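Local coordinates for uncharacterized protein (Corynebacterium diphtheriae NCTC 13129, PDB 3CP3) that is of unknown function but belongs to the pyridoxamine 5'-phosphate oxidase family of FMN-binding split-barrel proteins and may bind a flavin, at residues A[20-24]-A[90-94]; A[27-33]-A[77-83]; A[56-62]-A[124-130]. One frame throughout, in Å; residues are numbered along the deposited sequence.

Interaction 1. Residues A[20-24]-A[90-94]; sequences SLSRL and WSVVL
Trp-90 lays one face of its indole under the side chain of Arg-23, where residues 20-24 of the helix pass over residues 90-94 of the strand at 102°. CB of Arg-23 sits 3.8 Å from the centroid of the six-membered ring in a CH-pi contact, and the extended chain carries CD over the middle of the indole. The guanidinium then stands steeply on the five-membered ring, the planes 76° apart, as a cation-pi pair with CZ 4.9 Å from the centroid. Asp-19, one turn earlier on the helix, holds NE of Arg-23 in a salt bridge. CG of Trp-90 lies between the backbone N and the carbonyl carbon (chi1 62°), which turns the ring back beneath the helix. At Val-92 the two methyls divide the work: CG2 lies 3.4 Å from the Ser-20 carbonyl O, while CG1 meets CD1 of Leu-24 at 3.7 Å, the side chains crossing at about a right angle. Leu-94 meets Leu-24 tip to tip, its CG 3.8 Å from Leu-24 CD1, and its CD2 also approaches CD2 of Leu-21. A helix thus lies across an antiparallel strand, consistent with the split-barrel fold of this family.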
loop_
_atom_site.group_PDB
_atom_site.type_symbol
_atom_site.label_atom_id
_atom_site.label_comp_id
_atom_site.label_asym_id
_atom_site.label_seq_id
_atom_site.Cartn_x
_atom_site.Cartn_y
_atom_site.Cartn_z
ATOM N N SER A 20 -5.728 -7.367 -14.978
ATOM C CA SER A 20 -5.618 -6.634 -13.723
ATOM C C SER A 20 -6.754 -6.924 -12.748
ATOM O O SER A 20 -6.535 -7.248 -11.545
ATOM C CB SER A 20 -5.578 -5.125 -14.035
ATOM O OG SER A 20 -4.298 -4.832 -14.584
ATOM N N LEU A 21 -7.954 -6.801 -13.240
ATOM C CA LEU A 21 -9.143 -7.098 -12.380
ATOM C C LEU A 21 -9.284 -8.567 -11.982
ATOM O O LEU A 21 -9.686 -8.857 -10.840
ATOM C CB LEU A 21 -10.416 -6.598 -13.037
ATOM C CG LEU A 21 -10.463 -5.069 -13.145
ATOM C CD1 LEU A 21 -11.667 -4.701 -14.008
ATOM C CD2 LEU A 21 -10.488 -4.421 -11.767
ATOM N N SER A 22 -8.965 -9.504 -12.889
ATOM C CA SER A 22 -8.941 -10.910 -12.458
ATOM C C SER A 22 -7.930 -11.105 -11.313
ATOM O O SER A 22 -8.191 -11.779 -10.274
ATOM C CB SER A 22 -8.555 -11.800 -13.624
ATOM O OG SER A 22 -9.484 -11.656 -14.688
ATOM N N ARG A 23 -6.749 -10.533 -11.464
ATOM C CA ARG A 23 -5.715 -10.782 -10.453
ATOM C C ARG A 23 -6.109 -10.111 -9.132
ATOM O O ARG A 23 -5.938 -10.669 -8.026
ATOM C CB ARG A 23 -4.376 -10.223 -10.899
ATOM C CG ARG A 23 -3.695 -11.022 -12.063
ATOM C CD ARG A 23 -2.372 -10.429 -12.342
ATOM N NE ARG A 23 -1.906 -10.706 -13.711
ATOM C CZ ARG A 23 -0.634 -10.850 -14.043
ATOM N NH1 ARG A 23 0.306 -10.864 -13.105
ATOM N NH2 ARG A 23 -0.303 -11.012 -15.334
ATOM N N LEU A 24 -6.656 -8.925 -9.225
ATOM C CA LEU A 24 -7.129 -8.260 -7.984
ATOM C C LEU A 24 -8.200 -9.118 -7.269
ATOM O O LEU A 24 -8.154 -9.288 -6.028
ATOM C CB LEU A 24 -7.663 -6.861 -8.353
ATOM C CG LEU A 24 -8.228 -5.994 -7.208
ATOM C CD1 LEU A 24 -7.667 -4.563 -7.252
ATOM C CD2 LEU A 24 -9.703 -5.970 -7.367
ATOM N N TRP A 90 3.704 -8.570 -9.283
ATOM C CA TRP A 90 2.660 -7.725 -9.917
ATOM C C TRP A 90 1.941 -6.907 -8.872
ATOM O O TRP A 90 1.938 -7.263 -7.663
ATOM C CB TRP A 90 1.615 -8.569 -10.695
ATOM C CG TRP A 90 0.818 -9.541 -9.873
ATOM C CD1 TRP A 90 1.132 -10.865 -9.631
ATOM C CD2 TRP A 90 -0.421 -9.306 -9.178
ATOM N NE1 TRP A 90 0.178 -11.435 -8.861
ATOM C CE2 TRP A 90 -0.787 -10.514 -8.555
ATOM C CE3 TRP A 90 -1.250 -8.203 -9.034
ATOM C CZ2 TRP A 90 -1.937 -10.640 -7.768
ATOM C CZ3 TRP A 90 -2.401 -8.310 -8.264
ATOM C CH2 TRP A 90 -2.747 -9.539 -7.647
ATOM N N SER A 91 1.344 -5.799 -9.315
ATOM C CA SER A 91 0.458 -5.011 -8.467
ATOM C C SER A 91 -0.648 -4.459 -9.314
ATOM O O SER A 91 -0.443 -4.230 -10.502
ATOM C CB SER A 91 1.191 -3.796 -7.858
ATOM O OG SER A 91 1.707 -2.984 -8.904
ATOM N N VAL A 92 -1.794 -4.206 -8.703
ATOM C CA VAL A 92 -2.912 -3.584 -9.383
ATOM C C VAL A 92 -3.303 -2.411 -8.457
ATOM O O VAL A 92 -3.429 -2.628 -7.233
ATOM C CB VAL A 92 -4.081 -4.553 -9.546
ATOM C CG1 VAL A 92 -5.389 -3.793 -10.095
ATOM C CG2 VAL A 92 -3.654 -5.708 -10.552
ATOM N N VAL A 93 -3.431 -1.224 -9.047
ATOM C CA VAL A 93 -3.858 -0.000 -8.327
ATOM C C VAL A 93 -5.167 0.468 -8.944
ATOM O O VAL A 93 -5.264 0.744 -10.192
ATOM C CB VAL A 93 -2.790 1.086 -8.438
ATOM C CG1 VAL A 93 -3.264 2.500 -7.793
ATOM C CG2 VAL A 93 -1.518 0.625 -7.837
ATOM N N LEU A 94 -6.170 0.610 -8.096
ATOM C CA LEU A 94 -7.390 1.252 -8.523
ATOM C C LEU A 94 -7.414 2.706 -8.034
ATOM O O LEU A 94 -7.047 2.984 -6.868
ATOM C CB LEU A 94 -8.599 0.462 -7.998
ATOM C CG LEU A 94 -8.615 -1.035 -8.180
ATOM C CD1 LEU A 94 -9.939 -1.523 -7.589
ATOM C CD2 LEU A 94 -8.514 -1.378 -9.714
#

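Interaction 2. Residues A[27-33]-A[77-83]; sequences ESVGRLV and VLFEVDR. With ACY (acetic acid), chain B.
Arg-31 and Glu-80 form a hydrogen-bonded antiparallel pair, as do Val-33 and Leu-78, with Leu-32 and Phe-79 as the non-hydrogen-bonded pair between them; the strand axes come within 4.6 Å at 148°. Val-33 N reaches Leu-78 O almost straight, at 2.8 Å and 175°. On the face of Leu-32 and Phe-79, CD1 of Leu-32 touches the Phe-79 ring edge at CD1, 4.0 Å away, and also packs on Val-77. The CZ end of that ring comes 3.5 Å from CA of Gly-30. These are neighbouring strands of the antiparallel barrel sheet, and their other face looks to the second subunit. There Arg-31 runs alongside Glu-80, and its NH1 forms a salt bridge with OE1 at 2.9 Å, from the syn side but tilted out of the carboxylate plane. Asp-82 OD2 lies 3.5 Å from Arg-31 NH1, well out of the guanidinium plane, so charge alone joins them; its stronger partner is Arg-31 of the second subunit, in a reciprocal salt bridge. Just before strand 29-33, Glu-27 bends at chi2 into a salt bridge with Arg-83, NE to OE2 at 2.8 Å and 174°, with a weak second bond from NH2 to OE1. Arg-31 NH1 donates weakly to O of a bound acetic acid.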
loop_
_atom_site.group_PDB
_atom_site.type_symbol
_atom_site.label_atom_id
_atom_site.label_comp_id
_atom_site.label_asym_id
_atom_site.label_seq_id
_atom_site.Cartn_x
_atom_site.Cartn_y
_atom_site.Cartn_z
ATOM N N GLU A 27 -7.352 -12.040 -4.774
ATOM C CA GLU A 27 -6.865 -11.808 -3.425
ATOM C C GLU A 27 -8.095 -11.381 -2.606
ATOM O O GLU A 27 -9.094 -10.942 -3.158
ATOM C CB GLU A 27 -5.883 -10.636 -3.451
ATOM C CG GLU A 27 -4.589 -10.948 -4.234
ATOM C CD GLU A 27 -3.660 -11.796 -3.414
ATOM O OE1 GLU A 27 -3.656 -11.615 -2.162
ATOM O OE2 GLU A 27 -2.954 -12.638 -3.982
ATOM N N SER A 28 -8.023 -11.514 -1.289
ATOM C CA SER A 28 -9.117 -11.010 -0.454
ATOM C C SER A 28 -8.680 -9.889 0.492
ATOM O O SER A 28 -9.532 -9.309 1.167
ATOM C CB SER A 28 -9.744 -12.158 0.367
ATOM O OG SER A 28 -8.759 -12.676 1.232
ATOM N N VAL A 29 -7.386 -9.583 0.516
ATOM C CA VAL A 29 -6.847 -8.450 1.288
ATOM C C VAL A 29 -6.249 -7.416 0.360
ATOM O O VAL A 29 -5.443 -7.758 -0.498
ATOM C CB VAL A 29 -5.768 -8.895 2.314
ATOM C CG1 VAL A 29 -5.197 -7.710 3.089
ATOM C CG2 VAL A 29 -6.379 -9.901 3.278
ATOM N N GLY A 30 -6.646 -6.150 0.545
ATOM C CA GLY A 30 -6.063 -5.028 -0.230
ATOM C C GLY A 30 -5.764 -3.840 0.668
ATOM O O GLY A 30 -6.088 -3.864 1.878
ATOM N N ARG A 31 -5.167 -2.797 0.116
ATOM C CA ARG A 31 -4.777 -1.640 0.913
ATOM C C ARG A 31 -5.466 -0.409 0.418
ATOM O O ARG A 31 -5.444 -0.107 -0.780
ATOM C CB ARG A 31 -3.262 -1.431 0.761
ATOM C CG ARG A 31 -2.524 -2.670 1.308
ATOM C CD ARG A 31 -1.171 -2.854 0.814
ATOM N NE ARG A 31 -0.795 -4.178 1.283
ATOM C CZ ARG A 31 -0.883 -5.246 0.516
ATOM N NH1 ARG A 31 -1.207 -5.113 -0.798
ATOM N NH2 ARG A 31 -0.563 -6.417 1.040
ATOM N N LEU A 32 -6.068 0.335 1.345
ATOM C CA LEU A 32 -6.696 1.558 0.968
ATOM C C LEU A 32 -5.745 2.715 1.259
ATOM O O LEU A 32 -5.240 2.849 2.381
ATOM C CB LEU A 32 -7.991 1.729 1.769
ATOM C CG LEU A 32 -8.860 2.884 1.284
ATOM C CD1 LEU A 32 -9.628 2.591 -0.011
ATOM C CD2 LEU A 32 -9.831 3.241 2.391
ATOM N N VAL A 33 -5.555 3.609 0.273
ATOM C CA VAL A 33 -4.762 4.753 0.567
ATOM C C VAL A 33 -5.681 5.945 0.645
ATOM O O VAL A 33 -6.394 6.257 -0.332
ATOM C CB VAL A 33 -3.684 5.003 -0.523
ATOM C CG1 VAL A 33 -2.877 6.214 -0.164
ATOM C CG2 VAL A 33 -2.779 3.747 -0.649
ATOM N N VAL A 77 -9.524 8.045 -3.292
ATOM C CA VAL A 77 -8.685 7.013 -2.668
ATOM C C VAL A 77 -7.926 6.247 -3.739
ATOM O O VAL A 77 -8.251 6.325 -4.949
ATOM C CB VAL A 77 -9.516 5.955 -1.822
ATOM C CG1 VAL A 77 -10.179 6.604 -0.594
ATOM C CG2 VAL A 77 -10.590 5.195 -2.666
ATOM N N LEU A 78 -6.928 5.474 -3.309
ATOM C CA LEU A 78 -6.425 4.417 -4.143
ATOM C C LEU A 78 -6.683 3.135 -3.426
ATOM O O LEU A 78 -6.753 3.120 -2.193
ATOM C CB LEU A 78 -4.878 4.492 -4.262
ATOM C CG LEU A 78 -4.202 5.735 -4.719
ATOM C CD1 LEU A 78 -2.670 5.455 -4.679
ATOM C CD2 LEU A 78 -4.705 6.138 -6.139
ATOM N N PHE A 79 -6.783 2.059 -4.177
ATOM C CA PHE A 79 -6.890 0.721 -3.617
ATOM C C PHE A 79 -5.906 -0.172 -4.340
ATOM O O PHE A 79 -5.878 -0.219 -5.605
ATOM C CB PHE A 79 -8.341 0.189 -3.718
ATOM C CG PHE A 79 -8.578 -1.068 -2.904
ATOM C CD1 PHE A 79 -8.765 -0.990 -1.536
ATOM C CD2 PHE A 79 -8.557 -2.326 -3.493
ATOM C CE1 PHE A 79 -8.953 -2.157 -0.778
ATOM C CE2 PHE A 79 -8.730 -3.477 -2.736
ATOM C CZ PHE A 79 -8.921 -3.379 -1.386
ATOM N N GLU A 80 -5.094 -0.897 -3.574
ATOM C CA GLU A 80 -4.004 -1.630 -4.123
ATOM C C GLU A 80 -3.968 -3.070 -3.625
ATOM O O GLU A 80 -4.192 -3.365 -2.438
ATOM C CB GLU A 80 -2.631 -0.919 -3.838
ATOM C CG GLU A 80 -1.433 -1.510 -4.616
ATOM C CD GLU A 80 -0.621 -2.514 -3.810
ATOM O OE1 GLU A 80 -1.029 -2.833 -2.634
ATOM O OE2 GLU A 80 0.495 -2.851 -4.279
ATOM N N VAL A 81 -3.659 -3.954 -4.564
ATOM C CA VAL A 81 -3.367 -5.360 -4.286
ATOM C C VAL A 81 -2.020 -5.666 -4.956
ATOM O O VAL A 81 -1.690 -5.104 -6.024
ATOM C CB VAL A 81 -4.548 -6.227 -4.820
ATOM C CG1 VAL A 81 -4.239 -7.683 -4.711
ATOM C CG2 VAL A 81 -5.859 -5.894 -4.110
ATOM N N ASP A 82 -1.168 -6.502 -4.339
ATOM C CA ASP A 82 0.052 -6.967 -4.987
ATOM C C ASP A 82 0.434 -8.408 -4.623
ATOM O O ASP A 82 -0.287 -9.037 -3.822
ATOM C CB ASP A 82 1.312 -6.012 -4.919
ATOM C CG ASP A 82 1.851 -5.720 -3.454
ATOM O OD1 ASP A 82 2.725 -6.459 -2.896
ATOM O OD2 ASP A 82 1.529 -4.651 -2.954
ATOM N N ARG A 83 1.510 -8.870 -5.284
ATOM C CA ARG A 83 2.264 -10.145 -5.035
ATOM C C ARG A 83 3.630 -10.129 -5.657
ATOM O O ARG A 83 3.803 -10.068 -6.893
ATOM C CB ARG A 83 1.507 -11.367 -5.498
ATOM C CG ARG A 83 0.272 -11.650 -4.678
ATOM C CD ARG A 83 0.613 -12.202 -3.274
ATOM N NE ARG A 83 -0.584 -12.672 -2.578
ATOM C CZ ARG A 83 -0.612 -13.192 -1.358
ATOM N NH1 ARG A 83 0.516 -13.335 -0.638
ATOM N NH2 ARG A 83 -1.782 -13.600 -0.861
HETATM C C ACY B . -2.264 -8.641 -1.047
HETATM O O ACY B . -3.052 -7.804 -1.543
HETATM O OXT ACY B . -2.633 -9.741 -0.563
HETATM C CH3 ACY B . -0.776 -8.325 -1.040
#

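Interaction 3. Residues A[56-62]-A[124-130]; sequences PRVYFRT and YNFVRID
Two neighbouring strands of the antiparallel barrel sheet meet here, Val-58, Phe-60 and Thr-62 forming hydrogen-bonded pairs with Ile-129, Val-127 and Asn-125. Six backbone bonds join them, the shortest including Ile-129 N to Val-58 O at 2.7 Å. Over one face of the Phe-60 ring sits Val-127, its CB 3.7 Å from the centroid and its CG1 3.4 Å from CZ. The Phe-60 chi1 of 66° swings the ring toward the neighbouring strand and over that valine, while CD1 of Ile-129 reaches the ring edge at CE2, 3.8 Å away. The opposite face of the sheet is rich in arginine. The Arg-128 chain runs beside the Tyr-59 ring, CB 3.7 Å from CE1, and both polar ends converge on Glu-106 of helix 104-110: a salt bridge from Arg-128 NE and a hydrogen bond with Tyr-59 OH. NH1 of Arg-128 forms a salt bridge with OD2 of Asp-130 on the same strand, 3.1 Å. Water 1 accepts from Arg-57 NH1 and donates weakly to Asp-130 OD1. Farther along, Arg-61 lies along Phe-126 and crosses Tyr-124, its NE 3.6 Å from Phe-126 CE1, with a cation-pi contact to Trp-118. An apolar inner face backed by a polar one beneath a helix is consistent with a wall of the FMN-binding split barrel.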
loop_
_atom_site.group_PDB
_atom_site.type_symbol
_atom_site.label_atom_id
_atom_site.label_comp_id
_atom_site.label_asym_id
_atom_site.label_seq_id
_atom_site.Cartn_x
_atom_site.Cartn_y
_atom_site.Cartn_z
ATOM N N PRO A 56 -16.717 -1.357 -12.395
ATOM C CA PRO A 56 -16.282 -2.188 -11.262
ATOM C C PRO A 56 -16.437 -1.444 -9.934
ATOM O O PRO A 56 -16.261 -0.228 -9.879
ATOM C CB PRO A 56 -14.796 -2.456 -11.567
ATOM C CG PRO A 56 -14.381 -1.334 -12.476
ATOM C CD PRO A 56 -15.605 -1.082 -13.325
ATOM N N ARG A 57 -16.787 -2.181 -8.885
ATOM C CA ARG A 57 -16.933 -1.630 -7.544
ATOM C C ARG A 57 -16.234 -2.534 -6.560
ATOM O O ARG A 57 -16.311 -3.747 -6.683
ATOM C CB ARG A 57 -18.433 -1.539 -7.176
ATOM C CG ARG A 57 -19.121 -0.417 -7.942
ATOM C CD ARG A 57 -20.484 -0.062 -7.396
ATOM N NE ARG A 57 -21.309 -1.248 -7.357
ATOM C CZ ARG A 57 -22.613 -1.259 -7.100
ATOM N NH1 ARG A 57 -23.276 -0.114 -6.881
ATOM N NH2 ARG A 57 -23.243 -2.437 -7.064
ATOM N N VAL A 58 -15.586 -1.948 -5.564
ATOM C CA VAL A 58 -15.022 -2.714 -4.435
ATOM C C VAL A 58 -15.795 -2.423 -3.183
ATOM O O VAL A 58 -16.060 -1.241 -2.890
ATOM C CB VAL A 58 -13.547 -2.275 -4.158
ATOM C CG1 VAL A 58 -12.953 -2.957 -2.904
ATOM C CG2 VAL A 58 -12.716 -2.557 -5.380
ATOM N N TYR A 59 -16.122 -3.466 -2.420
ATOM C CA TYR A 59 -16.689 -3.270 -1.082
ATOM C C TYR A 59 -15.740 -3.766 -0.023
ATOM O O TYR A 59 -15.108 -4.826 -0.181
ATOM C CB TYR A 59 -17.982 -4.080 -0.926
ATOM C CG TYR A 59 -19.112 -3.527 -1.728
ATOM C CD1 TYR A 59 -19.894 -2.472 -1.225
ATOM C CD2 TYR A 59 -19.403 -4.021 -2.990
ATOM C CE1 TYR A 59 -20.953 -1.952 -1.977
ATOM C CE2 TYR A 59 -20.495 -3.509 -3.728
ATOM C CZ TYR A 59 -21.230 -2.464 -3.226
ATOM O OH TYR A 59 -22.297 -1.955 -3.933
ATOM N N PHE A 60 -15.695 -3.040 1.087
ATOM C CA PHE A 60 -15.030 -3.490 2.284
ATOM C C PHE A 60 -15.811 -2.985 3.499
ATOM O O PHE A 60 -16.807 -2.289 3.343
ATOM C CB PHE A 60 -13.527 -3.060 2.248
ATOM C CG PHE A 60 -13.299 -1.571 2.307
ATOM C CD1 PHE A 60 -13.160 -0.933 3.542
ATOM C CD2 PHE A 60 -13.238 -0.816 1.159
ATOM C CE1 PHE A 60 -12.931 0.441 3.590
ATOM C CE2 PHE A 60 -13.075 0.573 1.208
ATOM C CZ PHE A 60 -12.906 1.197 2.416
ATOM N N ARG A 61 -15.445 -3.445 4.693
ATOM C CA ARG A 61 -16.093 -3.038 5.906
ATOM C C ARG A 61 -15.217 -2.183 6.742
ATOM O O ARG A 61 -14.030 -2.384 6.761
ATOM C CB ARG A 61 -16.426 -4.242 6.741
ATOM C CG ARG A 61 -17.464 -5.081 6.137
ATOM C CD ARG A 61 -17.293 -6.489 6.609
ATOM N NE ARG A 61 -18.537 -7.180 6.369
ATOM C CZ ARG A 61 -18.766 -8.454 6.649
ATOM N NH1 ARG A 61 -19.961 -8.967 6.368
ATOM N NH2 ARG A 61 -17.810 -9.195 7.203
ATOM N N THR A 62 -15.836 -1.272 7.489
ATOM C CA THR A 62 -15.146 -0.482 8.490
ATOM C C THR A 62 -15.864 -0.614 9.831
ATOM O O THR A 62 -17.043 -0.243 9.949
ATOM C CB THR A 62 -15.029 1.029 8.088
ATOM O OG1 THR A 62 -16.292 1.545 7.641
ATOM C CG2 THR A 62 -14.074 1.190 7.005
ATOM N N TYR A 124 -20.698 -2.279 12.153
ATOM C CA TYR A 124 -19.842 -1.907 11.032
ATOM C C TYR A 124 -20.637 -1.249 9.910
ATOM O O TYR A 124 -21.866 -1.286 9.915
ATOM C CB TYR A 124 -19.128 -3.151 10.519
ATOM C CG TYR A 124 -20.021 -4.206 9.913
ATOM C CD1 TYR A 124 -20.343 -4.178 8.542
ATOM C CD2 TYR A 124 -20.516 -5.255 10.690
ATOM C CE1 TYR A 124 -21.150 -5.163 7.981
ATOM C CE2 TYR A 124 -21.322 -6.241 10.131
ATOM C CZ TYR A 124 -21.613 -6.183 8.773
ATOM O OH TYR A 124 -22.403 -7.142 8.225
ATOM N N ASN A 125 -19.932 -0.650 8.952
ATOM C CA ASN A 125 -20.562 -0.230 7.714
ATOM C C ASN A 125 -19.782 -0.838 6.565
ATOM O O ASN A 125 -18.573 -1.019 6.677
ATOM C CB ASN A 125 -20.525 1.293 7.537
ATOM C CG ASN A 125 -21.483 2.062 8.428
ATOM O OD1 ASN A 125 -21.091 3.117 8.936
ATOM N ND2 ASN A 125 -22.747 1.611 8.567
ATOM N N PHE A 126 -20.434 -1.056 5.434
ATOM C CA PHE A 126 -19.734 -1.323 4.175
ATOM C C PHE A 126 -19.260 0.006 3.594
ATOM O O PHE A 126 -19.948 1.016 3.782
ATOM C CB PHE A 126 -20.717 -1.966 3.217
ATOM C CG PHE A 126 -21.034 -3.393 3.570
ATOM C CD1 PHE A 126 -20.115 -4.400 3.305
ATOM C CD2 PHE A 126 -22.211 -3.714 4.183
ATOM C CE1 PHE A 126 -20.440 -5.743 3.641
ATOM C CE2 PHE A 126 -22.527 -5.033 4.520
ATOM C CZ PHE A 126 -21.613 -6.030 4.235
ATOM N N VAL A 127 -18.134 0.019 2.906
ATOM C CA VAL A 127 -17.707 1.190 2.135
ATOM C C VAL A 127 -17.665 0.655 0.713
ATOM O O VAL A 127 -17.267 -0.502 0.530
ATOM C CB VAL A 127 -16.318 1.665 2.616
ATOM C CG1 VAL A 127 -15.791 2.833 1.779
ATOM C CG2 VAL A 127 -16.401 2.046 4.099
ATOM N N ARG A 128 -18.172 1.428 -0.252
ATOM C CA ARG A 128 -18.110 1.116 -1.672
ATOM C C ARG A 128 -17.081 2.025 -2.328
ATOM O O ARG A 128 -17.108 3.231 -2.110
ATOM C CB ARG A 128 -19.452 1.421 -2.355
ATOM C CG ARG A 128 -19.527 0.998 -3.836
ATOM C CD ARG A 128 -20.430 1.948 -4.640
ATOM N NE ARG A 128 -21.537 2.433 -3.822
ATOM C CZ ARG A 128 -21.969 3.686 -3.775
ATOM N NH1 ARG A 128 -21.411 4.660 -4.509
ATOM N NH2 ARG A 128 -22.985 3.974 -2.970
ATOM N N ILE A 129 -16.212 1.443 -3.155
ATOM C CA ILE A 129 -15.326 2.226 -4.010
ATOM C C ILE A 129 -15.836 2.172 -5.434
ATOM O O ILE A 129 -15.894 1.107 -6.011
ATOM C CB ILE A 129 -13.807 1.756 -3.997
ATOM C CG1 ILE A 129 -13.278 1.657 -2.554
ATOM C CG2 ILE A 129 -12.971 2.805 -4.811
ATOM C CD1 ILE A 129 -11.890 0.937 -2.363
ATOM N N ASP A 130 -16.165 3.328 -5.998
ATOM C CA ASP A 130 -16.489 3.436 -7.396
ATOM C C ASP A 130 -15.171 3.657 -8.130
ATOM O O ASP A 130 -14.515 4.667 -7.917
ATOM C CB ASP A 130 -17.382 4.651 -7.633
ATOM C CG ASP A 130 -18.822 4.411 -7.211
ATOM O OD1 ASP A 130 -19.310 3.270 -7.228
ATOM O OD2 ASP A 130 -19.455 5.372 -6.826
HETATM O O HOH W 1 -22.577 2.630 -7.866
#

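All three contacts involve one curled antiparallel sheet, interaction 1 by resting a helix on it. Interactions 1 and 2 adjoin through strands 76-83 and 89-100, with centres about 9 Å apart; Leu-94 N lies 2.6 Å from Phe-79 O and Trp-90 N 2.8 Å from Arg-83 O, both probable hydrogen bonds. Interactions 2 and 3, about 12 Å apart between centres, share the barrel interior, where Ile-129 CD1 is 3.7 Å from Leu-32 CD1. Interactions 1 and 3 lie farthest apart, about 17 Å between centres, yet Leu-94 CD1 meets Val-58 CG2 at 3.7 Å. Interactions 1 and 2 touch the second subunit. Two acetic acids, probably from the crystallisation liquor, lie near Arg-31 of interaction 2.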